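Long-range contact in putative retaining b-glycosidase (Saccharophagus degradans, PDB 5A95), which probably hydrolyses mixed-linkage beta-glucans as a retaining glycoside hydrolase of family 5, subfamily 26: residues A[94-108]-A[132-144]. The protein carries 1 engineered substitution. Residues are numbered along the deposited sequence; the frame is centred on the assembly and turned at random.
Sequences ANNWGVNTIRLPIHP and DLGIYLILDWHSI. With BGC (beta-D-glucopyranose), chain D; BGC (beta-D-glucopyranose), chain B.
The rings of His107 and His142 lie side by side in an offset stack, centroids 4.5 Å apart and planes 27° from parallel, and each presents NE2 to a bound sugar. His142 NE2 donates an almost straight bond to O3 of the chain D glucose (3.0 Å), while His107 NE2 shares a hydrogen bond with O6 of the chain B glucose (2.7 Å). His142 ND1 gives its N-H to the syn lone pair of Asp140 OD2 (2.6 Å), close to the ring plane, and Pro105 CB makes a CH-pi contact with the imidazole. CG anti to the backbone N (chi1 -163°) sets the His142 ring with Pro105 over one face and Asp140 and the sugar at its edge; an alanine here would probably leave glucose O3 without its donor, Asp140 OD2 without this N-H and the His107 ring without its stacking partner. His107 ND1 is tied in turn to Pro105 O, in the plane of its own ring. Asp140 OD2 also lies over the centre of the Arg103 guanidinium, 3.2 Å from NH2, a salt bridge of charges only, since the N-H groups point elsewhere, NE toward Glu185, NH1 to Asn72 and NH2 to Asn188. Strands 101-106 and 136-141 are parallel neighbours in the (beta/alpha)8 barrel of family 5, joined in a ladder running from Tyr136 N to Asn100 O through to His142 N to Ile106 O. Arg103, Pro105 and Asp140 occupy the barrel-interior face; on the other, Leu104 CD1 meets Leu139 CD2 (3.7 Å), and Ile106 packs against Tyr119 and Ile123 of helix 116-133. Pro108 CG lies over a face of the Trp141 six-membered ring as a CH-pi contact. At the far end Ile135 CD1 touches Ile102 CD1 (3.7 Å).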
loop_
_atom_site.group_PDB
_atom_site.type_symbol
_atom_site.label_atom_id
_atom_site.label_comp_id
_atom_site.label_asym_id
_atom_site.label_seq_id
_atom_site.Cartn_x
_atom_site.Cartn_y
_atom_site.Cartn_z
ATOM N N ALA A 94 -31.526 -9.689 23.783
ATOM C CA ALA A 94 -32.770 -9.920 23.069
ATOM C C ALA A 94 -33.930 -10.137 24.042
ATOM O O ALA A 94 -35.038 -9.614 23.850
ATOM C CB ALA A 94 -32.646 -11.096 22.133
ATOM N N ASN A 95 -33.676 -10.898 25.094
ATOM C CA ASN A 95 -34.769 -11.273 25.996
ATOM C C ASN A 95 -35.133 -10.233 27.035
ATOM O O ASN A 95 -36.286 -10.141 27.431
ATOM C CB ASN A 95 -34.457 -12.583 26.731
ATOM C CG ASN A 95 -34.332 -13.766 25.793
ATOM O OD1 ASN A 95 -34.896 -13.776 24.703
ATOM N ND2 ASN A 95 -33.585 -14.776 26.222
ATOM N N ASN A 96 -34.141 -9.487 27.489
ATOM C CA ASN A 96 -34.309 -8.563 28.615
ATOM C C ASN A 96 -34.080 -7.077 28.360
ATOM O O ASN A 96 -34.486 -6.255 29.175
ATOM C CB ASN A 96 -33.412 -8.989 29.773
ATOM C CG ASN A 96 -33.834 -10.317 30.375
ATOM O OD1 ASN A 96 -35.012 -10.678 30.352
ATOM N ND2 ASN A 96 -32.878 -11.033 30.937
ATOM N N TRP A 97 -33.432 -6.726 27.245
ATOM C CA TRP A 97 -33.137 -5.313 26.958
ATOM C C TRP A 97 -33.882 -4.722 25.766
ATOM O O TRP A 97 -33.671 -3.556 25.418
ATOM C CB TRP A 97 -31.617 -5.112 26.808
ATOM C CG TRP A 97 -30.861 -5.270 28.090
ATOM C CD1 TRP A 97 -30.679 -6.436 28.800
ATOM C CD2 TRP A 97 -30.172 -4.254 28.827
ATOM N NE1 TRP A 97 -29.970 -6.188 29.937
ATOM C CE2 TRP A 97 -29.629 -4.863 29.979
ATOM C CE3 TRP A 97 -29.957 -2.879 28.625
ATOM C CZ2 TRP A 97 -28.870 -4.145 30.921
ATOM C CZ3 TRP A 97 -29.210 -2.178 29.559
ATOM C CH2 TRP A 97 -28.688 -2.803 30.702
ATOM N N GLY A 98 -34.744 -5.506 25.132
ATOM C CA GLY A 98 -35.628 -5.006 24.091
ATOM C C GLY A 98 -34.967 -4.810 22.753
ATOM O O GLY A 98 -35.547 -4.209 21.878
ATOM N N VAL A 99 -33.745 -5.305 22.580
ATOM C CA VAL A 99 -33.048 -5.014 21.335
ATOM C C VAL A 99 -33.556 -5.848 20.171
ATOM O O VAL A 99 -33.961 -6.995 20.354
ATOM C CB VAL A 99 -31.523 -5.217 21.408
ATOM C CG1 VAL A 99 -30.916 -4.574 22.654
ATOM C CG2 VAL A 99 -31.107 -6.672 21.270
ATOM N N ASN A 100 -33.492 -5.287 18.958
ATOM C CA ASN A 100 -33.659 -6.073 17.761
ATOM C C ASN A 100 -32.373 -6.107 16.928
ATOM O O ASN A 100 -32.361 -6.714 15.861
ATOM C CB ASN A 100 -34.862 -5.627 16.931
ATOM C CG ASN A 100 -34.712 -4.228 16.347
ATOM O OD1 ASN A 100 -33.629 -3.720 16.199
ATOM N ND2 ASN A 100 -35.817 -3.620 15.977
ATOM N N THR A 101 -31.294 -5.472 17.419
ATOM C CA THR A 101 -30.046 -5.291 16.673
ATOM C C THR A 101 -28.854 -5.275 17.601
ATOM O O THR A 101 -28.900 -4.667 18.670
ATOM C CB THR A 101 -30.081 -3.932 15.914
ATOM O OG1 THR A 101 -31.185 -3.907 15.018
ATOM C CG2 THR A 101 -28.822 -3.718 15.096
ATOM N N ILE A 102 -27.775 -5.922 17.173
ATOM C CA ILE A 102 -26.477 -5.769 17.793
ATOM C C ILE A 102 -25.480 -5.305 16.735
ATOM O O ILE A 102 -25.446 -5.859 15.626
ATOM C CB ILE A 102 -25.998 -7.088 18.414
ATOM C CG1 ILE A 102 -26.902 -7.432 19.596
ATOM C CG2 ILE A 102 -24.548 -6.986 18.890
ATOM C CD1 ILE A 102 -26.658 -8.785 20.227
ATOM N N ARG A 103 -24.692 -4.286 17.081
ATOM C CA ARG A 103 -23.588 -3.803 16.240
ATOM C C ARG A 103 -22.281 -4.403 16.748
ATOM O O ARG A 103 -21.981 -4.328 17.951
ATOM C CB ARG A 103 -23.516 -2.291 16.257
ATOM C CG ARG A 103 -22.384 -1.670 15.447
ATOM C CD ARG A 103 -22.599 -0.180 15.371
ATOM N NE ARG A 103 -21.645 0.616 14.606
ATOM C CZ ARG A 103 -20.668 1.374 15.099
ATOM N NH1 ARG A 103 -20.285 1.271 16.367
ATOM N NH2 ARG A 103 -20.043 2.246 14.305
ATOM N N LEU A 104 -21.519 -4.992 15.831
ATOM C CA LEU A 104 -20.230 -5.618 16.122
ATOM C C LEU A 104 -19.123 -4.694 15.612
ATOM O O LEU A 104 -18.980 -4.555 14.405
ATOM C CB LEU A 104 -20.120 -6.977 15.414
ATOM C CG LEU A 104 -21.154 -8.058 15.729
ATOM C CD1 LEU A 104 -20.787 -9.361 15.005
ATOM C CD2 LEU A 104 -21.246 -8.290 17.222
ATOM N N PRO A 105 -18.352 -4.065 16.519
ATOM C CA PRO A 105 -17.307 -3.134 16.095
ATOM C C PRO A 105 -16.012 -3.894 15.870
ATOM O O PRO A 105 -15.211 -4.079 16.803
ATOM C CB PRO A 105 -17.210 -2.164 17.274
ATOM C CG PRO A 105 -17.541 -2.993 18.462
ATOM C CD PRO A 105 -18.555 -4.017 17.992
ATOM N N ILE A 106 -15.789 -4.312 14.626
ATOM C CA ILE A 106 -14.660 -5.146 14.265
ATOM C C ILE A 106 -13.435 -4.282 14.106
ATOM O O ILE A 106 -13.328 -3.504 13.165
ATOM C CB ILE A 106 -14.977 -5.955 13.004
ATOM C CG1 ILE A 106 -16.177 -6.866 13.295
ATOM C CG2 ILE A 106 -13.759 -6.746 12.525
ATOM C CD1 ILE A 106 -16.958 -7.331 12.094
ATOM N N HIS A 107 -12.521 -4.371 15.064
ATOM C CA HIS A 107 -11.336 -3.540 15.041
ATOM C C HIS A 107 -10.283 -4.150 14.119
ATOM O O HIS A 107 -9.970 -5.327 14.242
ATOM C CB HIS A 107 -10.749 -3.387 16.437
ATOM C CG HIS A 107 -11.542 -2.482 17.318
ATOM N ND1 HIS A 107 -12.893 -2.628 17.536
ATOM C CD2 HIS A 107 -11.163 -1.404 18.044
ATOM C CE1 HIS A 107 -13.301 -1.694 18.382
ATOM N NE2 HIS A 107 -12.266 -0.934 18.700
ATOM N N PRO A 108 -9.667 -3.347 13.239
ATOM C CA PRO A 108 -8.680 -3.946 12.334
ATOM C C PRO A 108 -7.541 -4.680 13.045
ATOM O O PRO A 108 -7.054 -5.698 12.554
ATOM C CB PRO A 108 -8.163 -2.723 11.539
ATOM C CG PRO A 108 -9.373 -1.828 11.448
ATOM C CD PRO A 108 -10.024 -1.979 12.827
ATOM N N ASP A 132 -31.153 -17.157 15.877
ATOM C CA ASP A 132 -31.935 -17.959 16.828
ATOM C C ASP A 132 -32.883 -17.077 17.641
ATOM O O ASP A 132 -33.984 -17.506 17.997
ATOM C CB ASP A 132 -30.998 -18.754 17.756
ATOM C CG ASP A 132 -31.737 -19.784 18.586
ATOM O OD1 ASP A 132 -32.553 -20.533 17.999
ATOM O OD2 ASP A 132 -31.515 -19.846 19.817
ATOM N N LEU A 133 -32.473 -15.831 17.875
ATOM C CA LEU A 133 -33.238 -14.894 18.678
ATOM C C LEU A 133 -34.069 -13.921 17.858
ATOM O O LEU A 133 -34.808 -13.120 18.432
ATOM C CB LEU A 133 -32.257 -14.087 19.548
ATOM C CG LEU A 133 -31.599 -14.915 20.655
ATOM C CD1 LEU A 133 -30.299 -14.295 21.137
ATOM C CD2 LEU A 133 -32.568 -15.128 21.821
ATOM N N GLY A 134 -33.975 -14.004 16.534
ATOM C CA GLY A 134 -34.739 -13.141 15.647
ATOM C C GLY A 134 -34.240 -11.705 15.553
ATOM O O GLY A 134 -34.991 -10.814 15.112
ATOM N N ILE A 135 -32.977 -11.472 15.931
ATOM C CA ILE A 135 -32.392 -10.132 15.887
ATOM C C ILE A 135 -31.353 -10.025 14.771
ATOM O O ILE A 135 -30.962 -11.017 14.161
ATOM C CB ILE A 135 -31.802 -9.734 17.235
ATOM C CG1 ILE A 135 -30.571 -10.567 17.550
ATOM C CG2 ILE A 135 -32.917 -9.816 18.284
ATOM C CD1 ILE A 135 -29.835 -10.142 18.779
ATOM N N TYR A 136 -30.984 -8.789 14.481
ATOM C CA TYR A 136 -30.147 -8.482 13.325
ATOM C C TYR A 136 -28.763 -7.963 13.721
ATOM O O TYR A 136 -28.586 -7.469 14.826
ATOM C CB TYR A 136 -30.843 -7.417 12.480
ATOM C CG TYR A 136 -32.112 -7.923 11.835
ATOM C CD1 TYR A 136 -32.065 -8.563 10.609
ATOM C CD2 TYR A 136 -33.354 -7.794 12.471
ATOM C CE1 TYR A 136 -33.208 -9.059 10.009
ATOM C CE2 TYR A 136 -34.506 -8.308 11.889
ATOM C CZ TYR A 136 -34.436 -8.922 10.659
ATOM O OH TYR A 136 -35.582 -9.382 10.069
ATOM N N LEU A 137 -27.803 -8.092 12.809
ATOM C CA LEU A 137 -26.460 -7.597 13.032
ATOM C C LEU A 137 -26.138 -6.444 12.099
ATOM O O LEU A 137 -26.462 -6.473 10.913
ATOM C CB LEU A 137 -25.435 -8.710 12.807
ATOM C CG LEU A 137 -25.556 -9.877 13.788
ATOM C CD1 LEU A 137 -24.665 -11.015 13.315
ATOM C CD2 LEU A 137 -25.162 -9.455 15.197
ATOM N N ILE A 138 -25.420 -5.472 12.654
ATOM C CA ILE A 138 -24.687 -4.466 11.900
ATOM C C ILE A 138 -23.211 -4.830 12.025
ATOM O O ILE A 138 -22.694 -4.895 13.138
ATOM C CB ILE A 138 -24.939 -3.053 12.449
ATOM C CG1 ILE A 138 -26.428 -2.678 12.362
ATOM C CG2 ILE A 138 -24.035 -2.044 11.731
ATOM C CD1 ILE A 138 -26.747 -1.329 12.942
ATOM N N LEU A 139 -22.529 -5.049 10.901
ATOM C CA LEU A 139 -21.110 -5.301 10.930
ATOM C C LEU A 139 -20.403 -4.003 10.615
ATOM O O LEU A 139 -20.632 -3.391 9.567
ATOM C CB LEU A 139 -20.713 -6.383 9.926
ATOM C CG LEU A 139 -21.397 -7.733 10.110
ATOM C CD1 LEU A 139 -20.882 -8.751 9.099
ATOM C CD2 LEU A 139 -21.280 -8.262 11.532
ATOM N N ASP A 140 -19.554 -3.581 11.549
ATOM C CA ASP A 140 -18.895 -2.275 11.527
ATOM C C ASP A 140 -17.389 -2.482 11.409
ATOM O O ASP A 140 -16.762 -3.109 12.256
ATOM C CB ASP A 140 -19.295 -1.548 12.820
ATOM C CG ASP A 140 -18.303 -0.521 13.303
ATOM O OD1 ASP A 140 -17.622 0.138 12.515
ATOM O OD2 ASP A 140 -18.201 -0.382 14.551
ATOM N N TRP A 141 -16.814 -2.001 10.306
ATOM C CA TRP A 141 -15.364 -1.990 10.178
ATOM C C TRP A 141 -14.861 -0.786 10.989
ATOM O O TRP A 141 -14.976 0.386 10.587
ATOM C CB TRP A 141 -14.997 -1.911 8.705
ATOM C CG TRP A 141 -13.511 -1.958 8.393
ATOM C CD1 TRP A 141 -12.804 -1.012 7.695
ATOM C CD2 TRP A 141 -12.580 -3.003 8.705
ATOM N NE1 TRP A 141 -11.500 -1.400 7.558
ATOM C CE2 TRP A 141 -11.337 -2.617 8.164
ATOM C CE3 TRP A 141 -12.663 -4.233 9.377
ATOM C CZ2 TRP A 141 -10.198 -3.427 8.253
ATOM C CZ3 TRP A 141 -11.516 -5.033 9.465
ATOM C CH2 TRP A 141 -10.305 -4.621 8.931
ATOM N N HIS A 142 -14.387 -1.101 12.176
ATOM C CA HIS A 142 -14.299 -0.109 13.240
ATOM C C HIS A 142 -12.919 0.548 13.268
ATOM O O HIS A 142 -12.060 0.244 14.099
ATOM C CB HIS A 142 -14.666 -0.723 14.576
ATOM C CG HIS A 142 -14.980 0.277 15.621
ATOM N ND1 HIS A 142 -16.230 0.812 15.782
ATOM C CD2 HIS A 142 -14.193 0.871 16.548
ATOM C CE1 HIS A 142 -16.208 1.667 16.783
ATOM N NE2 HIS A 142 -14.984 1.722 17.266
ATOM N N SER A 143 -12.744 1.485 12.355
ATOM C CA SER A 143 -11.583 2.326 12.303
ATOM C C SER A 143 -12.004 3.780 12.541
ATOM O O SER A 143 -13.183 4.140 12.479
ATOM C CB SER A 143 -10.864 2.141 10.966
ATOM O OG SER A 143 -9.691 2.944 10.889
ATOM N N ILE A 144 -11.018 4.609 12.865
ATOM C CA ILE A 144 -11.184 6.026 13.174
ATOM C C ILE A 144 -10.022 6.732 12.509
ATOM O O ILE A 144 -8.857 6.487 12.885
ATOM C CB ILE A 144 -11.161 6.312 14.694
ATOM C CG1 ILE A 144 -12.202 5.479 15.436
ATOM C CG2 ILE A 144 -11.384 7.807 14.916
ATOM C CD1 ILE A 144 -12.287 5.755 16.915
HETATM C C2 BGC D . -15.106 5.482 19.174
HETATM C C3 BGC D . -15.199 4.369 20.215
HETATM C C4 BGC D . -14.885 4.944 21.601
HETATM C C5 BGC D . -15.795 6.122 21.888
HETATM C C6 BGC D . -15.556 6.723 23.252
HETATM C C1 BGC D . -15.776 6.788 19.593
HETATM O O1 BGC D . -15.285 7.904 18.895
HETATM O O2 BGC D . -15.630 4.997 17.883
HETATM O O3 BGC D . -14.312 3.289 19.786
HETATM O O4 BGC D . -14.985 4.020 22.695
HETATM O O5 BGC D . -15.474 7.122 20.926
HETATM O O6 BGC D . -16.335 7.920 23.276
HETATM C C2 BGC B . -13.789 3.148 24.583
HETATM C C3 BGC B . -12.422 2.611 24.965
HETATM C C4 BGC B . -12.001 1.487 24.044
HETATM C C5 BGC B . -12.122 1.910 22.581
HETATM C C6 BGC B . -11.942 0.774 21.607
HETATM C C1 BGC B . -13.714 3.565 23.124
HETATM O O2 BGC B . -14.069 4.253 25.439
HETATM O O3 BGC B . -12.492 2.105 26.304
HETATM O O4 BGC B . -10.641 1.158 24.310
HETATM O O5 BGC B . -13.418 2.426 22.338
HETATM O O6 BGC B . -12.101 1.255 20.277
#